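Local coordinates for protein DR2417 (PDB 4XWW) that probably degrades and matures RNA as a dimeric, metal-dependent 5'-3' exonuclease, possibly with endonuclease activity as well, of the metallo-beta-lactamase superfamily, at residues G478-T483 with R549-I554; V492-R497 with Q509-A514. One frame throughout, in Å; residues are numbered along the deposited sequence.

Interaction 1 of 2, residues G478-T483 with R549-I554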
loop_
_atom_site.group_PDB
_atom_site.type_symbol
_atom_site.label_atom_id
_atom_site.label_comp_id
_atom_site.label_asym_id
_atom_site.label_seq_id
_atom_site.Cartn_x
_atom_site.Cartn_y
_atom_site.Cartn_z
ATOM N N GLY A 478 -4.494 -11.313 17.866
ATOM C CA GLY A 478 -3.620 -11.822 18.911
ATOM C C GLY A 478 -4.118 -13.194 19.331
ATOM O O GLY A 478 -4.979 -13.764 18.664
ATOM N N LEU A 479 -3.608 -13.741 20.428
ATOM C CA LEU A 479 -4.093 -15.055 20.835
ATOM C C LEU A 479 -4.322 -15.227 22.331
ATOM O O LEU A 479 -3.715 -14.552 23.165
ATOM C CB LEU A 479 -3.136 -16.151 20.367
ATOM C CG LEU A 479 -1.943 -16.395 21.286
ATOM C CD1 LEU A 479 -1.485 -17.814 21.180
ATOM C CD2 LEU A 479 -0.845 -15.469 20.878
ATOM N N LEU A 480 -5.214 -16.163 22.639
ATOM C CA LEU A 480 -5.467 -16.611 24.000
ATOM C C LEU A 480 -5.397 -18.127 24.051
ATOM O O LEU A 480 -6.210 -18.816 23.433
ATOM C CB LEU A 480 -6.829 -16.125 24.491
ATOM C CG LEU A 480 -6.764 -14.803 25.251
ATOM C CD1 LEU A 480 -8.141 -14.345 25.700
ATOM C CD2 LEU A 480 -5.849 -14.998 26.437
ATOM N N ILE A 481 -4.410 -18.649 24.768
ATOM C CA ILE A 481 -4.339 -20.084 24.973
ATOM C C ILE A 481 -4.916 -20.442 26.345
ATOM O O ILE A 481 -4.365 -20.086 27.390
ATOM C CB ILE A 481 -2.891 -20.617 24.820
ATOM C CG1 ILE A 481 -2.722 -21.957 25.541
ATOM C CG2 ILE A 481 -1.875 -19.594 25.277
ATOM C CD1 ILE A 481 -2.937 -23.146 24.637
ATOM N N LEU A 482 -6.057 -21.120 26.321
ATOM C CA LEU A 482 -6.736 -21.540 27.536
ATOM C C LEU A 482 -6.517 -23.017 27.777
ATOM O O LEU A 482 -6.958 -23.850 26.993
ATOM C CB LEU A 482 -8.235 -21.270 27.450
ATOM C CG LEU A 482 -8.731 -20.018 26.739
ATOM C CD1 LEU A 482 -9.993 -20.369 25.983
ATOM C CD2 LEU A 482 -9.006 -18.924 27.746
ATOM N N THR A 483 -5.847 -23.352 28.868
ATOM C CA THR A 483 -5.678 -24.753 29.205
ATOM C C THR A 483 -6.432 -25.077 30.488
ATOM O O THR A 483 -6.271 -24.400 31.501
ATOM C CB THR A 483 -4.193 -25.127 29.344
ATOM O OG1 THR A 483 -3.926 -25.573 30.678
ATOM C CG2 THR A 483 -3.303 -23.932 28.997
ATOM N N ARG A 549 -13.871 -8.265 20.543
ATOM C CA ARG A 549 -12.811 -8.867 19.743
ATOM C C ARG A 549 -12.967 -10.375 19.647
ATOM O O ARG A 549 -13.612 -11.004 20.487
ATOM C CB ARG A 549 -11.438 -8.528 20.327
ATOM C CG ARG A 549 -11.403 -7.208 21.070
ATOM C CD ARG A 549 -10.204 -6.364 20.686
ATOM N NE ARG A 549 -8.946 -6.894 21.196
ATOM C CZ ARG A 549 -8.369 -6.502 22.327
ATOM N NH1 ARG A 549 -8.936 -5.572 23.081
ATOM N NH2 ARG A 549 -7.221 -7.040 22.708
ATOM N N ASN A 550 -12.365 -10.951 18.614
ATOM C CA ASN A 550 -12.346 -12.395 18.441
ATOM C C ASN A 550 -10.916 -12.918 18.387
ATOM O O ASN A 550 -10.454 -13.340 17.326
ATOM C CB ASN A 550 -13.096 -12.789 17.168
ATOM C CG ASN A 550 -14.532 -12.298 17.160
ATOM O OD1 ASN A 550 -15.442 -13.004 17.598
ATOM N ND2 ASN A 550 -14.740 -11.081 16.664
ATOM N N PRO A 551 -10.205 -12.883 19.527
ATOM C CA PRO A 551 -8.819 -13.362 19.541
ATOM C C PRO A 551 -8.733 -14.815 19.123
ATOM O O PRO A 551 -9.679 -15.555 19.365
ATOM C CB PRO A 551 -8.397 -13.193 21.006
ATOM C CG PRO A 551 -9.676 -13.153 21.769
ATOM C CD PRO A 551 -10.642 -12.449 20.863
ATOM N N VAL A 552 -7.635 -15.206 18.488
ATOM C CA VAL A 552 -7.410 -16.612 18.184
ATOM C C VAL A 552 -7.355 -17.370 19.507
ATOM O O VAL A 552 -6.641 -16.972 20.427
ATOM C CB VAL A 552 -6.119 -16.819 17.348
ATOM C CG1 VAL A 552 -5.294 -18.003 17.855
ATOM C CG2 VAL A 552 -6.467 -16.991 15.878
ATOM N N LEU A 553 -8.139 -18.445 19.593
ATOM C CA LEU A 553 -8.282 -19.214 20.826
ATOM C C LEU A 553 -7.768 -20.636 20.705
ATOM O O LEU A 553 -8.277 -21.423 19.916
ATOM C CB LEU A 553 -9.752 -19.287 21.219
ATOM C CG LEU A 553 -10.392 -17.991 21.685
ATOM C CD1 LEU A 553 -11.899 -18.055 21.523
ATOM C CD2 LEU A 553 -10.004 -17.735 23.132
ATOM N N ILE A 554 -6.797 -20.971 21.543
ATOM C CA ILE A 554 -6.245 -22.307 21.575
ATOM C C ILE A 554 -6.575 -22.948 22.917
ATOM O O ILE A 554 -5.913 -22.691 23.918
ATOM C CB ILE A 554 -4.724 -22.237 21.401
ATOM C CG1 ILE A 554 -4.386 -21.759 19.989
ATOM C CG2 ILE A 554 -4.079 -23.581 21.684
ATOM C CD1 ILE A 554 -2.907 -21.706 19.702
#
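G478 and V552 open a run of four main-chain hydrogen bonds that joins 478-483 to 549-554 as parallel strands, their short axes 4.7 Å apart at closest approach. The bonds alternate in the parallel manner: V552 N donates to G478 O, L480 N to V552 O, I554 N to L480 O, and L482 N to I554 O. The straightest, L480 N to V552 O at 2.8 Å, has an N-H...O angle of 168°. At the far end the bond bends to 133° as L482 N approaches I554 O from above the carbonyl plane. I554 O also receives a CA-H...O contact from I481 CA at 3.2 Å.

Packing is close on the face of L480 and L553: L553 CG lies opposite its own carbonyl carbon (chi1 -69°), and its CD2 fits between L480 CB at 3.8 Å and L482 CD1 at 3.9 Å. P551 extends this layer more loosely, its CG 4.4 Å from L480 CD1. On the other face I554 is buried and well packed over I481, and V552 CG1 rests 3.8 Å from L479 CB. The looser part of this face is V552, which remains partly exposed, and the pair of L479 and I554 CD1 methyls, 4.4 Å apart.

Helix 528-547 covers the L553 side through Y536 and R540, and R540 NH1 also binds P551 O. Helix 465-477 meets L479 and V552 on the other face, where L479 and I481 also pack on L479 and I554 of the second subunit. L479 and I481 have further backbone hydrogen bonds to R497 and V495, which places strand 479-485 between 491-497 and 552-556.

Interaction 2 of 2, residues V492-R497 with Q509-A514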
loop_
_atom_site.group_PDB
_atom_site.type_symbol
_atom_site.label_atom_id
_atom_site.label_comp_id
_atom_site.label_asym_id
_atom_site.label_seq_id
_atom_site.Cartn_x
_atom_site.Cartn_y
_atom_site.Cartn_z
ATOM N N VAL A 492 -8.693 -23.133 35.332
ATOM C CA VAL A 492 -8.343 -22.763 33.966
ATOM C C VAL A 492 -7.124 -21.846 33.937
ATOM O O VAL A 492 -6.966 -20.980 34.795
ATOM C CB VAL A 492 -9.531 -22.083 33.255
ATOM C CG1 VAL A 492 -9.170 -21.719 31.823
ATOM C CG2 VAL A 492 -10.741 -22.997 33.275
ATOM N N GLU A 493 -6.259 -22.047 32.951
ATOM C CA GLU A 493 -5.061 -21.233 32.818
ATOM C C GLU A 493 -5.083 -20.404 31.532
ATOM O O GLU A 493 -5.365 -20.918 30.451
ATOM C CB GLU A 493 -3.818 -22.116 32.865
ATOM C CG GLU A 493 -3.552 -22.716 34.234
ATOM C CD GLU A 493 -2.145 -22.438 34.713
ATOM O OE1 GLU A 493 -1.192 -22.949 34.088
ATOM O OE2 GLU A 493 -1.990 -21.695 35.705
ATOM N N VAL A 494 -4.781 -19.115 31.666
ATOM C CA VAL A 494 -4.859 -18.177 30.548
ATOM C C VAL A 494 -3.501 -17.587 30.171
ATOM O O VAL A 494 -2.809 -17.009 31.008
ATOM C CB VAL A 494 -5.827 -17.019 30.869
ATOM C CG1 VAL A 494 -5.669 -15.886 29.864
ATOM C CG2 VAL A 494 -7.261 -17.517 30.904
ATOM N N VAL A 495 -3.122 -17.737 28.906
ATOM C CA VAL A 495 -1.962 -17.019 28.387
ATOM C C VAL A 495 -2.337 -16.234 27.131
ATOM O O VAL A 495 -2.959 -16.767 26.211
ATOM C CB VAL A 495 -0.787 -17.952 28.064
ATOM C CG1 VAL A 495 0.387 -17.140 27.501
ATOM C CG2 VAL A 495 -0.375 -18.741 29.292
ATOM N N ALA A 496 -1.959 -14.958 27.119
ATOM C CA ALA A 496 -2.254 -14.058 26.010
ATOM C C ALA A 496 -0.975 -13.521 25.381
ATOM O O ALA A 496 -0.035 -13.164 26.089
ATOM C CB ALA A 496 -3.122 -12.906 26.491
ATOM N N ARG A 497 -0.935 -13.464 24.054
ATOM C CA ARG A 497 0.147 -12.763 23.369
ATOM C C ARG A 497 -0.428 -11.868 22.274
ATOM O O ARG A 497 -1.276 -12.298 21.497
ATOM C CB ARG A 497 1.166 -13.744 22.784
ATOM C CG ARG A 497 2.266 -14.119 23.741
ATOM C CD ARG A 497 3.065 -12.891 24.101
ATOM N NE ARG A 497 4.350 -12.878 23.418
ATOM C CZ ARG A 497 5.519 -13.000 24.035
ATOM N NH1 ARG A 497 5.561 -13.129 25.355
ATOM N NH2 ARG A 497 6.645 -12.983 23.335
ATOM N N GLN A 509 -12.011 -13.114 34.794
ATOM C CA GLN A 509 -13.338 -13.291 34.213
ATOM C C GLN A 509 -13.327 -14.353 33.122
ATOM O O GLN A 509 -14.251 -15.159 33.015
ATOM C CB GLN A 509 -13.863 -11.977 33.636
ATOM C CG GLN A 509 -14.080 -10.876 34.651
ATOM C CD GLN A 509 -14.636 -9.621 34.008
ATOM O OE1 GLN A 509 -15.720 -9.639 33.425
ATOM N NE2 GLN A 509 -13.887 -8.526 34.095
ATOM N N ILE A 510 -12.283 -14.335 32.302
ATOM C CA ILE A 510 -12.105 -15.339 31.260
ATOM C C ILE A 510 -12.011 -16.748 31.860
ATOM O O ILE A 510 -12.603 -17.698 31.341
ATOM C CB ILE A 510 -10.851 -15.040 30.417
ATOM C CG1 ILE A 510 -11.046 -13.743 29.624
ATOM C CG2 ILE A 510 -10.547 -16.191 29.477
ATOM C CD1 ILE A 510 -9.798 -13.259 28.910
ATOM N N ARG A 511 -11.283 -16.870 32.968
ATOM C CA ARG A 511 -11.162 -18.140 33.679
ATOM C C ARG A 511 -12.509 -18.738 34.059
ATOM O O ARG A 511 -12.760 -19.914 33.799
ATOM C CB ARG A 511 -10.326 -17.970 34.949
ATOM C CG ARG A 511 -8.849 -18.253 34.786
ATOM C CD ARG A 511 -8.232 -18.563 36.138
ATOM N NE ARG A 511 -7.305 -17.529 36.582
ATOM C CZ ARG A 511 -5.986 -17.597 36.434
ATOM N NH1 ARG A 511 -5.218 -16.610 36.873
ATOM N NH2 ARG A 511 -5.433 -18.652 35.851
ATOM N N ARG A 512 -13.369 -17.925 34.676
ATOM C CA ARG A 512 -14.638 -18.416 35.216
ATOM C C ARG A 512 -15.582 -18.894 34.121
ATOM O O ARG A 512 -16.310 -19.869 34.305
ATOM C CB ARG A 512 -15.338 -17.339 36.059
ATOM C CG ARG A 512 -16.093 -16.271 35.264
ATOM C CD ARG A 512 -17.241 -15.671 36.060
ATOM N NE ARG A 512 -17.006 -15.762 37.497
ATOM C CZ ARG A 512 -16.197 -14.957 38.179
ATOM N NH1 ARG A 512 -15.529 -13.993 37.556
ATOM N NH2 ARG A 512 -16.046 -15.126 39.485
ATOM N N VAL A 513 -15.565 -18.207 32.983
ATOM C CA VAL A 513 -16.440 -18.555 31.876
ATOM C C VAL A 513 -15.983 -19.885 31.294
ATOM O O VAL A 513 -16.796 -20.767 31.006
ATOM C CB VAL A 513 -16.445 -17.460 30.790
ATOM C CG1 VAL A 513 -17.264 -17.899 29.590
ATOM C CG2 VAL A 513 -16.993 -16.159 31.366
ATOM N N ALA A 514 -14.671 -20.025 31.150
ATOM C CA ALA A 514 -14.079 -21.277 30.713
ATOM C C ALA A 514 -14.363 -22.385 31.722
ATOM O O ALA A 514 -14.802 -23.471 31.351
ATOM C CB ALA A 514 -12.585 -21.113 30.512
#
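The bend of R511 at chi3 (-112°) turns its guanidinium back so that NH2 reaches V492 O, which CG and CD already pass. V492 sets CG1 anti to its N (chi1 -179°), and its two methyls meet the helix around A514. These two residues carry most of the contact between strand 492-497 and helix 509-514, whose short axes approach to 8.0 Å and run in roughly opposed, oblique directions.

The polar element is a single hydrogen bond from R511 NH2 to V492 O, 3.0 Å long and almost straight at 174°. The oxygen lies at the edge of the guanidinium, in its plane, and the donor lies in the carbonyl plane. Because R511 CG and CD run close beside this oxygen, the aliphatic part of the arginine lies along the strand edge. E493 points away from the helix, yet its OE2 remains 4.6 Å from R511 NH2, too far for a salt bridge but near enough that it may stabilise the positive charge of R511. E507, one turn earlier in the helix, forms a long, weak ion pair with R511 NH1.

Beside this polar bond the contact is apolar. A514 CB faces the fork of V492, 3.7 Å from CG1 and 3.8 Å from CG2. Farther along the strand, the side chains of V494 and I510 meet nearly perpendicular, with their CG2 methyls 3.8 Å apart. I510 also packs on F542 of helix 528-547, while V494 touches L480 of the adjoining strand. This is helix-on-sheet packing in the RNase J C-terminal domain: an edge strand of the three-stranded sheet is followed by helix 504-523, which folds back against it in a two-layer alpha/beta packing.

How the interactions relate
Both contacts belong to the C-terminal domain and its three-stranded sheet. Interaction 1 joins the central strand to 552-556, whereas interaction 2 sets a helix against 491-497, which flanks the central strand on its other side. Backbone bonds link the two sites, I481 N to V495 O and T483 O to E493 N, and L480 CD2 packs on A496 CB. Both segments of interaction 2 fall in the sequence between the two of interaction 1. The buried pair depends on repeated main-chain bonds and aliphatic side chains; the partly buried one has apolar methyls beside an arginine at its margin. Residues of both sites also touch the second subunit.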